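Local atomic coordinates of SusD superfamily protein (Bacteroides fragilis, PDB entry 3L22), a protein that belongs to the SusD family and probably takes part in glycan binding at the bacterial outer membrane. Residues D296-A301 with K385-I390; S231-V236 with R356-D361; P289-A294 with D365-D370. One frame throughout, in Å; residues are numbered along the deposited sequence.

Contact 1 of 3, residues D296-A301 with K385-I390; sequences DKRIIA and KRLEFI. With EDO (1,2-ethanediol), chain Y; EDO (1,2-ethanediol), chain B.
Arg-298 meets Leu-387 and Glu-388 where the first turn of helix 297-302 abuts the end of helix 374-388, and a buried salt-bridge network, Asp-296 with Arg-298 and Glu-388, joins the two helices of this SusD-family fold. The guanidinium is shared by Asp-296, Glu-388 and, outside the segments, Glu-384. On one side Arg-298 grips Asp-296 side-on: NE reaches OD1 at 2.9 Å through the syn lone pair and within the guanidinium plane, while NH2 takes OD2 at 2.9 Å, tilted somewhat from it. Asp-296 is also the N-cap, since its OD1 accepts from the backbone N of Arg-298 at 2.9 Å on the anti side. The same carboxylate therefore closes the helix start and fixes the rotation of the guanidinium, which a bend at chi3 (-64°) folds back toward it. Glu-388 takes the remaining nitrogen: NH1 of Arg-298 lies 2.8 Å from OE1, in a bent bond (138°) between planes turned 50° apart. Glu-384 is a second partner of NH1, and Glu-388 OE2 in turn pairs with Arg-326, which probably spreads the charge over a wider cluster. Leu-387 supplies the apolar side. Its CD2 sits 3.3 Å above the plane of the Arg-298 guanidinium, over one face and offset toward the rim, while its CD1 touches Ile-299 CD1 at 4.0 Å, the two side chains crossing at about a right angle.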
ATOM      1  N   ASP A 296      24.489   6.668  -4.898  1.00 13.48           N
ATOM      2  CA  ASP A 296      23.334   5.761  -4.852  1.00 12.60           C
ATOM      3  C   ASP A 296      22.400   6.159  -5.995  1.00 12.10           C
ATOM      4  O   ASP A 296      22.038   7.317  -6.109  1.00 11.91           O
ATOM      5  CB  ASP A 296      22.649   5.904  -3.477  1.00 13.02           C
ATOM      6  CG  ASP A 296      21.488   4.922  -3.217  1.00 13.59           C
ATOM      7  OD1 ASP A 296      20.644   4.659  -4.104  1.00 16.30           O
ATOM      8  OD2 ASP A 296      21.345   4.499  -2.027  1.00 14.05           O
ATOM      9  N   LYS A 297      21.979   5.203  -6.812  1.00 12.02           N
ATOM     10  CA  LYS A 297      21.059   5.486  -7.950  1.00 12.70           C
ATOM     11  C   LYS A 297      19.769   6.186  -7.567  1.00 12.92           C
ATOM     12  O   LYS A 297      19.277   7.001  -8.326  1.00 13.57           O
ATOM     13  CB  LYS A 297      20.725   4.197  -8.710  1.00 12.89           C
ATOM     14  CG  LYS A 297      21.922   3.591  -9.455  1.00 14.19           C
ATOM     15  CD  LYS A 297      21.478   2.376 -10.304  1.00 15.47           C
ATOM     16  CE  LYS A 297      22.645   1.541 -10.818  1.00 14.08           C
ATOM     17  NZ  LYS A 297      22.169   0.151 -11.221  1.00 15.76           N
ATOM     18  N   ARG A 298      19.229   5.856  -6.387  1.00 13.65           N
ATOM     19  CA  ARG A 298      18.006   6.412  -5.891  1.00 13.81           C
ATOM     20  C   ARG A 298      18.171   7.877  -5.457  1.00 14.20           C
ATOM     21  O   ARG A 298      17.263   8.686  -5.639  1.00 14.21           O
ATOM     22  CB  ARG A 298      17.498   5.560  -4.751  1.00 14.16           C
ATOM     23  CG  ARG A 298      17.203   4.114  -5.180  1.00 14.21           C
ATOM     24  CD  ARG A 298      17.105   3.154  -4.029  1.00 14.18           C
ATOM     25  NE  ARG A 298      18.382   3.029  -3.323  1.00 12.84           N
ATOM     26  CZ  ARG A 298      18.645   2.091  -2.420  1.00 12.77           C
ATOM     27  NH1 ARG A 298      17.731   1.179  -2.085  1.00 12.24           N
ATOM     28  NH2 ARG A 298      19.830   2.081  -1.811  1.00 12.39           N
ATOM     29  N   ILE A 299      19.345   8.202  -4.920  1.00 13.68           N
ATOM     30  CA  ILE A 299      19.703   9.560  -4.541  1.00 13.88           C
ATOM     31  C   ILE A 299      19.892  10.401  -5.823  1.00 13.63           C
ATOM     32  O   ILE A 299      19.266  11.452  -5.959  1.00 11.58           O
ATOM     33  CB  ILE A 299      20.952   9.576  -3.607  1.00 14.35           C
ATOM     34  CG1 ILE A 299      20.646   8.808  -2.295  1.00 16.21           C
ATOM     35  CG2 ILE A 299      21.474  11.018  -3.347  1.00 13.85           C
ATOM     36  CD1 ILE A 299      19.419   9.221  -1.532  1.00 19.14           C
ATOM     37  N   ILE A 300      20.666   9.878  -6.778  1.00 13.30           N
ATOM     38  CA  ILE A 300      20.888  10.541  -8.064  1.00 13.66           C
ATOM     39  C   ILE A 300      19.542  10.785  -8.740  1.00 14.15           C
ATOM     40  O   ILE A 300      19.297  11.869  -9.175  1.00 13.51           O
ATOM     41  CB  ILE A 300      21.774   9.718  -9.013  1.00 14.31           C
ATOM     42  CG1 ILE A 300      23.195   9.563  -8.436  1.00 15.99           C
ATOM     43  CG2 ILE A 300      21.847  10.386 -10.442  1.00 13.78           C
ATOM     44  CD1 ILE A 300      24.083   8.573  -9.177  1.00 16.32           C
ATOM     45  N   ALA A 301      18.652   9.788  -8.764  1.00 13.86           N
ATOM     46  CA  ALA A 301      17.393   9.927  -9.529  1.00 14.51           C
ATOM     47  C   ALA A 301      16.370  10.771  -8.790  1.00 14.43           C
ATOM     48  O   ALA A 301      15.681  11.572  -9.407  1.00 13.71           O
ATOM     49  CB  ALA A 301      16.781   8.530  -9.868  1.00 13.42           C
ATOM     50  N   LYS A 385      14.368  -0.454   3.140  1.00 14.50           N
ATOM     51  CA  LYS A 385      12.955  -0.393   2.780  1.00 14.32           C
ATOM     52  C   LYS A 385      12.472   1.080   2.787  1.00 13.30           C
ATOM     53  O   LYS A 385      11.754   1.499   1.900  1.00 12.47           O
ATOM     54  CB  LYS A 385      12.162  -1.252   3.770  1.00 14.53           C
ATOM     55  CG  LYS A 385      10.668  -1.397   3.486  1.00 16.73           C
ATOM     56  CD  LYS A 385      10.371  -2.560   2.585  1.00 19.44           C
ATOM     57  CE  LYS A 385       8.853  -2.800   2.413  1.00 18.65           C
ATOM     58  NZ  LYS A 385       8.271  -3.283   3.685  1.00 21.46           N
ATOM     59  N   ARG A 386      12.938   1.875   3.750  1.00 12.66           N
ATOM     60  CA  ARG A 386      12.586   3.293   3.824  1.00 12.26           C
ATOM     61  C   ARG A 386      13.063   4.075   2.591  1.00 12.75           C
ATOM     62  O   ARG A 386      12.307   4.902   2.024  1.00 12.92           O
ATOM     63  CB  ARG A 386      13.150   3.901   5.117  1.00 12.99           C
ATOM     64  CG  ARG A 386      12.428   3.437   6.366  1.00 13.23           C
ATOM     65  CD  ARG A 386      13.110   3.919   7.637  1.00 12.61           C
ATOM     66  NE  ARG A 386      12.937   5.356   7.809  1.00 14.34           N
ATOM     67  CZ  ARG A 386      13.374   6.055   8.848  1.00 13.71           C
ATOM     68  NH1 ARG A 386      14.059   5.473   9.838  1.00 15.52           N
ATOM     69  NH2 ARG A 386      13.160   7.360   8.890  1.00 13.37           N
ATOM     70  N   LEU A 387      14.282   3.792   2.155  1.00 12.30           N
ATOM     71  CA  LEU A 387      14.858   4.469   0.984  1.00 12.90           C
ATOM     72  C   LEU A 387      14.277   3.922  -0.321  1.00 12.65           C
ATOM     73  O   LEU A 387      13.842   4.681  -1.178  1.00 13.10           O
ATOM     74  CB  LEU A 387      16.396   4.385   0.985  1.00 12.20           C
ATOM     75  CG  LEU A 387      17.148   4.993  -0.212  1.00 13.15           C
ATOM     76  CD1 LEU A 387      16.817   6.491  -0.352  1.00 10.65           C
ATOM     77  CD2 LEU A 387      18.662   4.792  -0.108  1.00  9.46           C
ATOM     78  N   GLU A 388      14.241   2.615  -0.459  1.00 12.10           N
ATOM     79  CA  GLU A 388      13.647   2.027  -1.653  1.00 12.41           C
ATOM     80  C   GLU A 388      12.197   2.484  -1.884  1.00 12.90           C
ATOM     81  O   GLU A 388      11.852   2.713  -3.031  1.00 13.30           O
ATOM     82  CB  GLU A 388      13.723   0.507  -1.599  1.00 12.35           C
ATOM     83  CG  GLU A 388      13.403  -0.240  -2.914  1.00 12.48           C
ATOM     84  CD  GLU A 388      14.472  -0.121  -3.993  1.00 14.90           C
ATOM     85  OE1 GLU A 388      15.692  -0.012  -3.680  1.00 13.88           O
ATOM     86  OE2 GLU A 388      14.073  -0.146  -5.176  1.00 13.97           O
ATOM     87  N   PHE A 389      11.378   2.605  -0.821  1.00 12.51           N
ATOM     88  CA  PHE A 389       9.949   2.865  -0.940  1.00 12.86           C
ATOM     89  C   PHE A 389       9.481   4.233  -0.472  1.00 13.05           C
ATOM     90  O   PHE A 389       8.284   4.471  -0.257  1.00 12.88           O
ATOM     91  CB  PHE A 389       9.167   1.684  -0.330  1.00 13.29           C
ATOM     92  CG  PHE A 389       9.366   0.464  -1.115  1.00 13.79           C
ATOM     93  CD1 PHE A 389       8.753   0.339  -2.357  1.00 15.02           C
ATOM     94  CD2 PHE A 389      10.278  -0.498  -0.722  1.00 15.68           C
ATOM     95  CE1 PHE A 389       8.996  -0.777  -3.148  1.00 17.15           C
ATOM     96  CE2 PHE A 389      10.526  -1.590  -1.511  1.00 14.14           C
ATOM     97  CZ  PHE A 389       9.899  -1.711  -2.732  1.00 14.79           C
ATOM     98  N   ILE A 390      10.418   5.177  -0.411  1.00 13.12           N
ATOM     99  CA  ILE A 390      10.072   6.556  -0.146  1.00 12.85           C
ATOM    100  C   ILE A 390       9.063   7.008  -1.193  1.00 13.50           C
ATOM    101  O   ILE A 390       9.267   6.839  -2.399  1.00 12.99           O
ATOM    102  CB  ILE A 390      11.323   7.484  -0.062  1.00 12.80           C
ATOM    103  CG1 ILE A 390      10.926   8.877   0.471  1.00 14.07           C
ATOM    104  CG2 ILE A 390      12.096   7.602  -1.406  1.00 10.79           C
ATOM    105  CD1 ILE A 390      12.158   9.761   0.937  1.00 11.88           C
TER
HETATM  106  C1  EDO Y 465      13.309   9.945 -11.947  1.00 59.09           C
HETATM  107  O1  EDO Y 465      14.403  10.874 -12.196  1.00 58.72           O
HETATM  108  C2  EDO Y 465      12.157   9.906 -12.969  1.00 58.37           C
HETATM  109  O2  EDO Y 465      10.865   9.939 -12.315  1.00 57.17           O
HETATM  110  C1  EDO B  22       5.201  -4.284   3.671  1.00 47.55           C
HETATM  111  O1  EDO B  22       5.984  -3.852   2.579  1.00 41.30           O
HETATM  112  C2  EDO B  22       4.142  -3.255   4.099  1.00 48.39           C
HETATM  113  O2  EDO B  22       3.577  -3.826   5.322  1.00 48.88           O

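Contact 2 of 3, residues S231-V236 with R356-D361; sequences SLPEDV and RGRSVD. With ZN (zinc ion), chain D.
Arg-358 and Ser-359, late in helix 345-359, press against Leu-232, Pro-233 and Val-236 of the loop that precedes strand 249-253. Arg-356 comes first, its backbone O accepting from both Ser-359 N and Val-360 N. Gly-357 follows, its O accepting a weak bond from a water of the zinc shell. That zinc ion is held by the protein through Glu-234 OE2 at 2.3 Å, and five waters complete a roughly octahedral site. A zinc-bound water comes within 2.6 Å of Glu-234 OE1, which probably accepts from it and also pairs with Lys-297. The helix belongs to the helical SusD-family part of the chain, with the loop laid against its end. Arg-358 makes most of the helix's share of the contact. Its CG stands anti to the backbone N (chi1 -174°), and bends at chi2 and chi3 then curl the chain over the loop. The guanidinium lies between two apolar groups, Val-236 CG1 over one face, 3.6 Å from NE, and Leu-232 CB over the opposite face, 3.9 Å from NH1. At its edge, NH1 donates to Pro-233 O at 2.9 Å, nearly straight (166°) and in the plane of both the guanidinium and the carbonyl. Glu-248 also pairs with NH1, and NH2 turns to Glu-388, so several partners fix the rotation of the group. Ser-359 comes next, its OG resting 3.5 Å from Val-236 CG1.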
ATOM      1  N   SER A 231      12.357  -9.416 -11.875  1.00 16.74           N
ATOM      2  CA  SER A 231      13.752  -9.087 -11.645  1.00 17.36           C
ATOM      3  C   SER A 231      13.889  -7.628 -11.252  1.00 16.80           C
ATOM      4  O   SER A 231      12.889  -6.921 -11.172  1.00 16.75           O
ATOM      5  CB  SER A 231      14.549  -9.426 -12.910  1.00 19.13           C
ATOM      6  OG  SER A 231      14.022  -8.718 -14.006  1.00 19.66           O
ATOM      7  N   LEU A 232      15.116  -7.233 -10.907  1.00 15.89           N
ATOM      8  CA  LEU A 232      15.447  -5.891 -10.542  1.00 15.75           C
ATOM      9  C   LEU A 232      16.235  -5.311 -11.689  1.00 15.37           C
ATOM     10  O   LEU A 232      17.422  -5.596 -11.825  1.00 15.16           O
ATOM     11  CB  LEU A 232      16.320  -5.851  -9.280  1.00 16.19           C
ATOM     12  CG  LEU A 232      15.766  -6.413  -7.968  1.00 18.50           C
ATOM     13  CD1 LEU A 232      16.814  -6.278  -6.856  1.00 15.99           C
ATOM     14  CD2 LEU A 232      14.440  -5.725  -7.607  1.00 13.45           C
ATOM     15  N   PRO A 233      15.586  -4.502 -12.540  1.00 15.25           N
ATOM     16  CA  PRO A 233      16.369  -3.805 -13.575  1.00 15.27           C
ATOM     17  C   PRO A 233      17.433  -2.871 -12.958  1.00 15.46           C
ATOM     18  O   PRO A 233      17.251  -2.363 -11.858  1.00 15.16           O
ATOM     19  CB  PRO A 233      15.309  -2.990 -14.307  1.00 15.71           C
ATOM     20  CG  PRO A 233      13.998  -3.701 -14.010  1.00 15.03           C
ATOM     21  CD  PRO A 233      14.148  -4.231 -12.652  1.00 14.10           C
ATOM     22  N   GLU A 234      18.525  -2.643 -13.665  1.00 15.13           N
ATOM     23  CA  GLU A 234      19.572  -1.741 -13.180  1.00 16.27           C
ATOM     24  C   GLU A 234      19.161  -0.249 -13.118  1.00 15.85           C
ATOM     25  O   GLU A 234      19.771   0.548 -12.398  1.00 16.81           O
ATOM     26  CB  GLU A 234      20.827  -1.881 -14.051  1.00 15.82           C
ATOM     27  CG  GLU A 234      21.492  -3.244 -13.911  1.00 20.12           C
ATOM     28  CD  GLU A 234      22.131  -3.492 -12.517  1.00 22.76           C
ATOM     29  OE1 GLU A 234      22.255  -2.599 -11.636  1.00 23.06           O
ATOM     30  OE2 GLU A 234      22.524  -4.630 -12.318  1.00 29.30           O
ATOM     31  N   ASP A 235      18.169   0.125 -13.902  1.00 16.14           N
ATOM     32  CA  ASP A 235      17.701   1.510 -13.973  1.00 16.24           C
ATOM     33  C   ASP A 235      16.505   1.642 -13.022  1.00 15.54           C
ATOM     34  O   ASP A 235      15.423   1.116 -13.301  1.00 16.74           O
ATOM     35  CB  ASP A 235      17.312   1.822 -15.423  1.00 16.05           C
ATOM     36  CG  ASP A 235      16.804   3.264 -15.638  1.00 18.57           C
ATOM     37  OD1 ASP A 235      16.442   4.016 -14.707  1.00 16.57           O
ATOM     38  OD2 ASP A 235      16.749   3.648 -16.816  1.00 20.43           O
ATOM     39  N   VAL A 236      16.669   2.405 -11.948  1.00 14.05           N
ATOM     40  CA  VAL A 236      15.587   2.588 -10.951  1.00 13.35           C
ATOM     41  C   VAL A 236      14.473   3.569 -11.391  1.00 13.32           C
ATOM     42  O   VAL A 236      13.520   3.759 -10.649  1.00 13.79           O
ATOM     43  CB  VAL A 236      16.173   3.049  -9.599  1.00 12.92           C
ATOM     44  CG1 VAL A 236      17.247   2.039  -9.115  1.00 12.07           C
ATOM     45  CG2 VAL A 236      16.742   4.503  -9.694  1.00 10.42           C
ATOM     46  N   ARG A 356      20.021  -3.675  -2.250  1.00 12.92           N
ATOM     47  CA  ARG A 356      20.936  -2.547  -2.067  1.00 13.12           C
ATOM     48  C   ARG A 356      21.955  -2.483  -3.202  1.00 12.63           C
ATOM     49  O   ARG A 356      22.264  -1.404  -3.699  1.00 13.12           O
ATOM     50  CB  ARG A 356      21.644  -2.621  -0.711  1.00 13.48           C
ATOM     51  CG  ARG A 356      22.585  -1.442  -0.401  1.00 12.53           C
ATOM     52  CD  ARG A 356      23.118  -1.470   1.032  1.00 13.58           C
ATOM     53  NE  ARG A 356      24.013  -0.340   1.300  1.00 13.85           N
ATOM     54  CZ  ARG A 356      23.621   0.889   1.642  1.00 13.61           C
ATOM     55  NH1 ARG A 356      22.349   1.193   1.820  1.00 15.61           N
ATOM     56  NH2 ARG A 356      24.525   1.838   1.836  1.00 12.26           N
ATOM     57  N   GLY A 357      22.494  -3.636  -3.590  1.00 12.29           N
ATOM     58  CA  GLY A 357      23.454  -3.728  -4.698  1.00 12.31           C
ATOM     59  C   GLY A 357      22.943  -3.260  -6.045  1.00 12.27           C
ATOM     60  O   GLY A 357      23.724  -2.871  -6.906  1.00 12.58           O
ATOM     61  N   ARG A 358      21.630  -3.303  -6.249  1.00 12.79           N
ATOM     62  CA  ARG A 358      21.061  -2.729  -7.459  1.00 13.62           C
ATOM     63  C   ARG A 358      21.333  -1.217  -7.560  1.00 14.18           C
ATOM     64  O   ARG A 358      21.576  -0.706  -8.673  1.00 14.59           O
ATOM     65  CB  ARG A 358      19.601  -3.114  -7.623  1.00 12.82           C
ATOM     66  CG  ARG A 358      18.965  -2.664  -8.958  1.00 15.07           C
ATOM     67  CD  ARG A 358      18.204  -1.378  -8.859  1.00 13.11           C
ATOM     68  NE  ARG A 358      17.037  -1.415  -7.983  1.00 14.52           N
ATOM     69  CZ  ARG A 358      15.787  -1.708  -8.350  1.00 13.96           C
ATOM     70  NH1 ARG A 358      15.495  -2.063  -9.601  1.00 13.43           N
ATOM     71  NH2 ARG A 358      14.803  -1.655  -7.449  1.00 13.71           N
ATOM     72  N   SER A 359      21.341  -0.525  -6.409  1.00 14.53           N
ATOM     73  CA  SER A 359      21.488   0.926  -6.382  1.00 14.51           C
ATOM     74  C   SER A 359      22.839   1.463  -5.866  1.00 14.89           C
ATOM     75  O   SER A 359      23.192   2.608  -6.164  1.00 13.49           O
ATOM     76  CB  SER A 359      20.348   1.520  -5.549  1.00 14.24           C
ATOM     77  OG  SER A 359      19.087   1.304  -6.175  1.00 14.30           O
ATOM     78  N   VAL A 360      23.544   0.663  -5.059  1.00 14.70           N
ATOM     79  CA  VAL A 360      24.763   1.094  -4.339  1.00 15.64           C
ATOM     80  C   VAL A 360      25.881   0.127  -4.677  1.00 16.59           C
ATOM     81  O   VAL A 360      25.751  -1.037  -4.429  1.00 17.24           O
ATOM     82  CB  VAL A 360      24.560   1.092  -2.782  1.00 15.67           C
ATOM     83  CG1 VAL A 360      25.865   1.440  -2.022  1.00 12.48           C
ATOM     84  CG2 VAL A 360      23.422   2.096  -2.358  1.00 13.12           C
ATOM     85  N   ASP A 361      26.977   0.602  -5.234  1.00 18.72           N
ATOM     86  CA  ASP A 361      28.148  -0.259  -5.508  1.00 20.55           C
ATOM     87  C   ASP A 361      28.788  -0.847  -4.239  1.00 20.99           C
ATOM     88  O   ASP A 361      29.233  -0.109  -3.354  1.00 19.91           O
ATOM     89  CB  ASP A 361      29.197   0.572  -6.229  1.00 22.06           C
ATOM     90  CG  ASP A 361      30.464  -0.217  -6.557  1.00 26.12           C
ATOM     91  OD1 ASP A 361      30.391  -1.401  -6.957  1.00 32.14           O
ATOM     92  OD2 ASP A 361      31.549   0.374  -6.414  1.00 35.95           O
TER
HETATM   93 ZN    ZN D   3      23.846  -5.090 -10.492  1.00 49.92          ZN
HETATM   94  O   HOH W   1      23.927  -2.830  -9.679  1.00 20.12           O
HETATM   95  O   HOH W   2      25.214  -5.542  -8.511  1.00 44.27           O
HETATM   96  O   HOH W   3      23.719  -7.374 -11.104  1.00 35.85           O
HETATM   97  O   HOH W   4      21.860  -5.392  -9.262  1.00 28.09           O
HETATM   98  O   HOH W   5      25.816  -4.126 -11.465  1.00 38.07           O

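Contact 3 of 3, residues P289-A294 with D365-D370; sequences PDYSLA and DPLNID
An Asx turn at the start of 365-370 presents Pro-366 and Leu-367 to the loop 289-294, beside a zinc ion seen at Asp-290. Asp-365 OD1 accepts from Leu-367 N at 3.0 Å in a nearly straight bond (170°), but the donor comes from well above the carboxylate plane, 62° out of it. The bond ties the Asp-365 side chain to the backbone two residues on. The Pro-366 ring meets two side chains of the other segment with its CG and CD. Asp-290 slides past it in the opposite direction, bringing OD1 to 3.5 Å from Pro-366 CG, while the end of Leu-293 reaches toward the ring, its CD1 4.0 Å from Pro-366 CD. Leu-367 continues the contact: its CB lies 3.9 Å from Asp-290 OD2, and its CG, anti to the backbone N (chi1 -177°), carries CD2 to 3.7 Å from Tyr-291 OH, where the two side chains approach at a slant. Polar linkage between the segments is provided by a water, which donates to Asp-290 OD2 at 2.5 Å and, weakly, to Pro-366 O at 3.0 Å. The contact lies near the protein surface, and helix 345-359 lies alongside it. Asp-365 OD2 pairs with Arg-356 of that helix, which also donates to Asp-290 O and touches Tyr-291, Leu-293 and Leu-367. The buried Tyr-291 also packs on Ala-380, Asn-383, Glu-384 and Leu-387 of helix 374-388, so 289-294 touches both helices, while Asp-365, Leu-367 and Ile-369 meet helix 345-359.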
ATOM      1  N   PRO A 289      23.636   9.030   6.691  1.00 17.41           N
ATOM      2  CA  PRO A 289      24.655   8.982   5.625  0.50 17.41           C
ATOM      3  C   PRO A 289      24.722   7.700   4.756  1.00 17.32           C
ATOM      4  O   PRO A 289      24.930   7.852   3.544  1.00 17.39           O
ATOM      5  CB  PRO A 289      25.957   9.282   6.374  0.50 17.45           C
ATOM      6  CG  PRO A 289      25.534  10.248   7.447  0.50 16.92           C
ATOM      7  CD  PRO A 289      24.155   9.746   7.885  0.50 17.18           C
ATOM      8  N   ASP A 290      24.426   6.512   5.277  1.00 16.44           N
ATOM      9  CA  ASP A 290      24.375   5.319   4.433  1.00 16.30           C
ATOM     10  C   ASP A 290      23.178   5.228   3.475  1.00 14.97           C
ATOM     11  O   ASP A 290      23.141   4.374   2.604  1.00 13.26           O
ATOM     12  CB  ASP A 290      24.444   4.057   5.277  1.00 17.91           C
ATOM     13  CG  ASP A 290      25.814   3.877   5.981  1.00 20.85           C
ATOM     14  OD1 ASP A 290      26.710   4.749   5.894  1.00 22.32           O
ATOM     15  OD2 ASP A 290      25.982   2.807   6.601  1.00 27.08           O
ATOM     16  N   TYR A 291      22.201   6.109   3.635  1.00 14.04           N
ATOM     17  CA  TYR A 291      21.016   6.102   2.839  1.00 13.43           C
ATOM     18  C   TYR A 291      20.865   7.444   2.137  1.00 13.25           C
ATOM     19  O   TYR A 291      19.785   7.815   1.751  1.00 12.90           O
ATOM     20  CB  TYR A 291      19.822   5.707   3.749  1.00 13.47           C
ATOM     21  CG  TYR A 291      20.094   4.340   4.342  1.00 12.59           C
ATOM     22  CD1 TYR A 291      19.781   3.188   3.664  1.00 11.96           C
ATOM     23  CD2 TYR A 291      20.768   4.223   5.566  1.00 15.57           C
ATOM     24  CE1 TYR A 291      20.131   1.936   4.182  1.00 13.37           C
ATOM     25  CE2 TYR A 291      21.103   2.994   6.103  1.00 13.50           C
ATOM     26  CZ  TYR A 291      20.780   1.849   5.399  1.00 14.53           C
ATOM     27  OH  TYR A 291      21.113   0.642   5.939  1.00 16.40           O
ATOM     28  N   SER A 292      21.981   8.167   1.978  1.00 12.65           N
ATOM     29  CA  SER A 292      22.013   9.360   1.168  1.00 12.34           C
ATOM     30  C   SER A 292      23.315   9.483   0.406  1.00 12.63           C
ATOM     31  O   SER A 292      23.746  10.564   0.104  1.00 13.28           O
ATOM     32  CB  SER A 292      21.772  10.590   2.041  1.00 12.05           C
ATOM     33  OG  SER A 292      22.705  10.656   3.078  1.00 13.85           O
ATOM     34  N   LEU A 293      23.891   8.365   0.005  1.00 13.62           N
ATOM     35  CA  LEU A 293      25.172   8.376  -0.684  1.00 13.90           C
ATOM     36  C   LEU A 293      25.026   9.026  -2.068  1.00 14.37           C
ATOM     37  O   LEU A 293      24.086   8.735  -2.816  1.00 14.17           O
ATOM     38  CB  LEU A 293      25.681   6.946  -0.824  1.00 14.51           C
ATOM     39  CG  LEU A 293      26.023   6.219   0.469  1.00 14.66           C
ATOM     40  CD1 LEU A 293      26.131   4.696   0.185  1.00 12.51           C
ATOM     41  CD2 LEU A 293      27.289   6.818   1.113  1.00 12.37           C
ATOM     42  N   ALA A 294      25.941   9.925  -2.391  1.00 14.83           N
ATOM     43  CA  ALA A 294      25.881  10.701  -3.613  1.00 14.51           C
ATOM     44  C   ALA A 294      25.853   9.808  -4.871  1.00 14.90           C
ATOM     45  O   ALA A 294      25.282  10.198  -5.904  1.00 15.24           O
ATOM     46  CB  ALA A 294      27.110  11.751  -3.668  1.00 13.39           C
ATOM     47  N   ASP A 365      30.824   0.583  -0.636  1.00 19.90           N
ATOM     48  CA  ASP A 365      29.717   0.796   0.327  1.00 18.03           C
ATOM     49  C   ASP A 365      30.269   0.874   1.777  1.00 17.36           C
ATOM     50  O   ASP A 365      30.990  -0.020   2.222  1.00 15.39           O
ATOM     51  CB  ASP A 365      28.761  -0.386   0.204  1.00 17.47           C
ATOM     52  CG  ASP A 365      27.424  -0.177   0.898  1.00 16.95           C
ATOM     53  OD1 ASP A 365      27.250   0.757   1.711  1.00 15.92           O
ATOM     54  OD2 ASP A 365      26.505  -0.983   0.604  1.00 18.78           O
ATOM     55  N   PRO A 366      29.891   1.901   2.528  1.00 16.97           N
ATOM     56  CA  PRO A 366      30.263   1.947   3.939  1.00 17.68           C
ATOM     57  C   PRO A 366      29.574   0.921   4.848  1.00 17.32           C
ATOM     58  O   PRO A 366      30.034   0.721   5.956  1.00 18.22           O
ATOM     59  CB  PRO A 366      29.898   3.372   4.363  1.00 17.94           C
ATOM     60  CG  PRO A 366      29.056   3.885   3.374  1.00 17.04           C
ATOM     61  CD  PRO A 366      29.231   3.142   2.101  1.00 18.08           C
ATOM     62  N   LEU A 367      28.499   0.298   4.390  1.00 16.48           N
ATOM     63  CA  LEU A 367      27.803  -0.749   5.149  1.00 16.76           C
ATOM     64  C   LEU A 367      28.373  -2.107   4.747  1.00 17.27           C
ATOM     65  O   LEU A 367      28.355  -2.457   3.567  1.00 17.67           O
ATOM     66  CB  LEU A 367      26.306  -0.695   4.833  1.00 16.22           C
ATOM     67  CG  LEU A 367      25.351  -1.652   5.549  1.00 16.97           C
ATOM     68  CD1 LEU A 367      25.310  -1.325   7.045  1.00 16.71           C
ATOM     69  CD2 LEU A 367      23.960  -1.560   4.896  1.00 13.72           C
ATOM     70  N   ASN A 368      28.917  -2.843   5.702  1.00 17.21           N
ATOM     71  CA  ASN A 368      29.353  -4.200   5.436  1.00 17.73           C
ATOM     72  C   ASN A 368      28.242  -5.201   5.798  1.00 16.89           C
ATOM     73  O   ASN A 368      28.146  -5.673   6.936  1.00 17.27           O
ATOM     74  CB  ASN A 368      30.650  -4.501   6.178  1.00 18.75           C
ATOM     75  CG  ASN A 368      31.308  -5.779   5.686  1.00 23.22           C
ATOM     76  OD1 ASN A 368      30.626  -6.690   5.151  1.00 28.67           O
ATOM     77  ND2 ASN A 368      32.634  -5.862   5.849  1.00 24.87           N
ATOM     78  N   ILE A 369      27.415  -5.530   4.816  1.00 16.26           N
ATOM     79  CA  ILE A 369      26.240  -6.386   5.039  1.00 16.63           C
ATOM     80  C   ILE A 369      26.611  -7.750   5.589  1.00 15.98           C
ATOM     81  O   ILE A 369      25.956  -8.261   6.508  1.00 15.98           O
ATOM     82  CB  ILE A 369      25.377  -6.545   3.765  1.00 16.43           C
ATOM     83  CG1 ILE A 369      24.690  -5.199   3.452  1.00 17.57           C
ATOM     84  CG2 ILE A 369      24.308  -7.667   3.987  1.00 14.88           C
ATOM     85  CD1 ILE A 369      23.863  -5.179   2.192  1.00 17.25           C
ATOM     86  N   ASP A 370      27.698  -8.314   5.080  1.00 16.15           N
ATOM     87  CA  ASP A 370      28.175  -9.593   5.566  1.00 16.87           C
ATOM     88  C   ASP A 370      28.482  -9.639   7.048  1.00 16.04           C
ATOM     89  O   ASP A 370      28.405 -10.709   7.615  1.00 14.82           O
ATOM     90  CB  ASP A 370      29.387 -10.083   4.744  1.00 18.00           C
ATOM     91  CG  ASP A 370      28.997 -10.427   3.291  1.00 22.70           C
ATOM     92  OD1 ASP A 370      27.871 -10.930   3.048  1.00 27.97           O
ATOM     93  OD2 ASP A 370      29.788 -10.141   2.374  1.00 31.40           O
TER
HETATM   94  O   HOH W   6      28.005   1.937   7.794  1.00 18.46           O

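The three contacts lie on the same side of the chain's centre, with their own centres 10 Å (contacts 1 and 2), 12 Å (1 and 3) and 14 Å (2 and 3) apart. In chain order the first segments run 231-236, 289-294, 296-301 and the second 356-361, 365-370, 385-390, so every pair of contacts interlaces along the sequence. Helices 345-359 and 374-388, consecutive in the chain, form the shared framework. Contact 1 meets contact 2 where Lys-297 NZ probably donates to the backbone O of Arg-358 and Asp-296 packs on Val-360; Arg-356 bridges contacts 2 and 3. Together they gather loops and a short helix from earlier in the chain onto this helical part of the SusD family fold.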